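Local coordinates for plant cysteine oxidase 2 (Arabidopsis thaliana, PDB 7CXZ), which oxidises N-terminal cysteine residues with molecular oxygen at an iron centre, preparing group VII ethylene response factors for proteasomal degradation by the N-end rule pathway, at residues F207-V212 with A223-E227. Numbering follows the deposited sequence.
Sequences FSVDGV and AWLKE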
loop_
_atom_site.group_PDB
_atom_site.type_symbol
_atom_site.label_atom_id
_atom_site.label_comp_id
_atom_site.label_asym_id
_atom_site.label_seq_id
_atom_site.Cartn_x
_atom_site.Cartn_y
_atom_site.Cartn_z
ATOM N N PHE A 207 -12.629 -1.854 -23.597
ATOM C CA PHE A 207 -13.500 -0.700 -23.740
ATOM C C PHE A 207 -13.009 0.114 -24.928
ATOM O O PHE A 207 -11.825 0.457 -25.005
ATOM C CB PHE A 207 -13.524 0.159 -22.478
ATOM C CG PHE A 207 -14.166 -0.510 -21.283
ATOM C CD1 PHE A 207 -15.520 -0.408 -21.060
ATOM C CD2 PHE A 207 -13.390 -1.199 -20.357
ATOM C CE1 PHE A 207 -16.103 -1.007 -19.951
ATOM C CE2 PHE A 207 -13.965 -1.803 -19.259
ATOM C CZ PHE A 207 -15.317 -1.712 -19.052
ATOM N N SER A 208 -13.906 0.389 -25.864
ATOM C CA SER A 208 -13.605 1.171 -27.059
ATOM C C SER A 208 -14.370 2.483 -26.932
ATOM O O SER A 208 -15.578 2.507 -27.153
ATOM C CB SER A 208 -14.011 0.378 -28.309
ATOM O OG SER A 208 -13.964 1.128 -29.514
ATOM N N VAL A 209 -13.674 3.570 -26.570
ATOM C CA VAL A 209 -14.295 4.839 -26.181
ATOM C C VAL A 209 -13.926 5.931 -27.186
ATOM O O VAL A 209 -12.765 6.007 -27.602
ATOM C CB VAL A 209 -13.843 5.261 -24.765
ATOM C CG1 VAL A 209 -14.583 6.496 -24.329
ATOM C CG2 VAL A 209 -14.012 4.111 -23.769
ATOM N N ASP A 210 -14.880 6.803 -27.548
ATOM C CA ASP A 210 -14.528 7.847 -28.514
ATOM C C ASP A 210 -13.585 8.869 -27.896
ATOM O O ASP A 210 -13.631 9.147 -26.695
ATOM C CB ASP A 210 -15.763 8.557 -29.105
ATOM C CG ASP A 210 -16.446 9.514 -28.143
ATOM O OD1 ASP A 210 -17.214 9.034 -27.293
ATOM O OD2 ASP A 210 -16.269 10.753 -28.264
ATOM N N GLY A 211 -12.702 9.421 -28.730
ATOM C CA GLY A 211 -11.779 10.425 -28.241
ATOM C C GLY A 211 -10.561 9.846 -27.561
ATOM O O GLY A 211 -9.765 10.611 -26.995
ATOM N N VAL A 212 -10.408 8.522 -27.605
ATOM C CA VAL A 212 -9.230 7.814 -27.111
ATOM C C VAL A 212 -8.631 7.022 -28.262
ATOM O O VAL A 212 -9.298 6.157 -28.847
ATOM C CB VAL A 212 -9.559 6.864 -25.953
ATOM C CG1 VAL A 212 -8.249 6.232 -25.416
ATOM C CG2 VAL A 212 -10.300 7.589 -24.872
ATOM N N ALA A 223 -4.913 0.259 -19.092
ATOM C CA ALA A 223 -5.987 -0.544 -18.530
ATOM C C ALA A 223 -7.140 0.386 -18.229
ATOM O O ALA A 223 -6.956 1.607 -18.109
ATOM C CB ALA A 223 -5.527 -1.283 -17.258
ATOM N N TRP A 224 -8.333 -0.182 -18.141
ATOM C CA TRP A 224 -9.493 0.523 -17.635
ATOM C C TRP A 224 -9.779 0.032 -16.225
ATOM O O TRP A 224 -9.878 -1.182 -15.995
ATOM C CB TRP A 224 -10.711 0.284 -18.520
ATOM C CG TRP A 224 -10.567 0.826 -19.900
ATOM C CD1 TRP A 224 -10.225 0.131 -21.012
ATOM C CD2 TRP A 224 -10.770 2.192 -20.316
ATOM N NE1 TRP A 224 -10.200 0.972 -22.106
ATOM C CE2 TRP A 224 -10.542 2.238 -21.708
ATOM C CE3 TRP A 224 -11.146 3.366 -19.650
ATOM C CZ2 TRP A 224 -10.654 3.426 -22.449
ATOM C CZ3 TRP A 224 -11.262 4.546 -20.385
ATOM C CH2 TRP A 224 -11.028 4.560 -21.771
ATOM N N LEU A 225 -9.898 0.956 -15.281
ATOM C CA LEU A 225 -10.182 0.588 -13.895
ATOM C C LEU A 225 -11.578 1.044 -13.514
ATOM O O LEU A 225 -11.912 2.223 -13.667
ATOM C CB LEU A 225 -9.151 1.192 -12.940
ATOM C CG LEU A 225 -7.896 0.377 -12.626
ATOM C CD1 LEU A 225 -7.146 -0.020 -13.888
ATOM C CD2 LEU A 225 -6.983 1.187 -11.670
ATOM N N LYS A 226 -12.383 0.112 -12.990
ATOM C CA LYS A 226 -13.773 0.367 -12.627
ATOM C C LYS A 226 -13.893 0.359 -11.108
ATOM O O LYS A 226 -13.521 -0.630 -10.484
ATOM C CB LYS A 226 -14.682 -0.701 -13.246
ATOM C CG LYS A 226 -16.145 -0.541 -12.931
ATOM C CD LYS A 226 -16.981 -1.619 -13.661
ATOM C CE LYS A 226 -17.333 -1.175 -15.116
ATOM N NZ LYS A 226 -18.444 -0.167 -15.098
ATOM N N GLU A 227 -14.397 1.452 -10.533
ATOM C CA GLU A 227 -14.647 1.516 -9.090
ATOM C C GLU A 227 -15.578 0.404 -8.649
ATOM O O GLU A 227 -16.589 0.134 -9.304
ATOM C CB GLU A 227 -15.293 2.842 -8.706
ATOM C CG GLU A 227 -14.404 4.019 -8.824
ATOM C CD GLU A 227 -15.036 5.278 -8.245
ATOM O OE1 GLU A 227 -15.882 5.182 -7.326
ATOM O OE2 GLU A 227 -14.646 6.372 -8.686
#
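F207 and W224 meet as an edge-to-face aromatic pair, a compact example of how one large side chain on a strand can gather a loop that lacks regular structure. The phenyl edge is turned toward the pyrrole part of the indole, with centroids 5.0 Å apart and planes at 67°, and F207 CD2 reaches to 3.5 Å from W224 CD1. A CH-pi contact reinforces the pair: F207 CB sits over the same five-membered ring, 3.6 Å from its centroid and only 16° off the normal. With CG of F207 anti to its own carbonyl carbon (chi1 -67°), the ring swings along the W224 side chain, and CE2 comes to 3.9 Å from W224 CB.

Aliphatic contacts serve the benzo end of the indole. V209 CG2 approaches CH2 of W224 obliquely at 3.6 Å, whereas V212 CG2 lies more loosely at the ring's edge, 4.4 Å from that CH2. A type II turn from V209 to V212, with G211 at its bend, brings both valines back to the tryptophan; its V212 N to V209 O bond is weak at 3.4 Å. Were W224 replaced by an alanine, the F207 ring would probably lose its aromatic partner and the two valines the surface on which they converge.

K226 only brushes the phenyl ring with CE, while its ammonium forms a salt bridge with D140. Elsewhere, the ring of F204 also meets the indole, and P137 touches both W224 and F207. Strand 222-228 pairs with 141-153 and 198-203, so the contact folds the connection between two neighbouring antiparallel strands back onto their sheet, a small surface cluster of the cupin-like PCO/ADO fold, remote from the iron site.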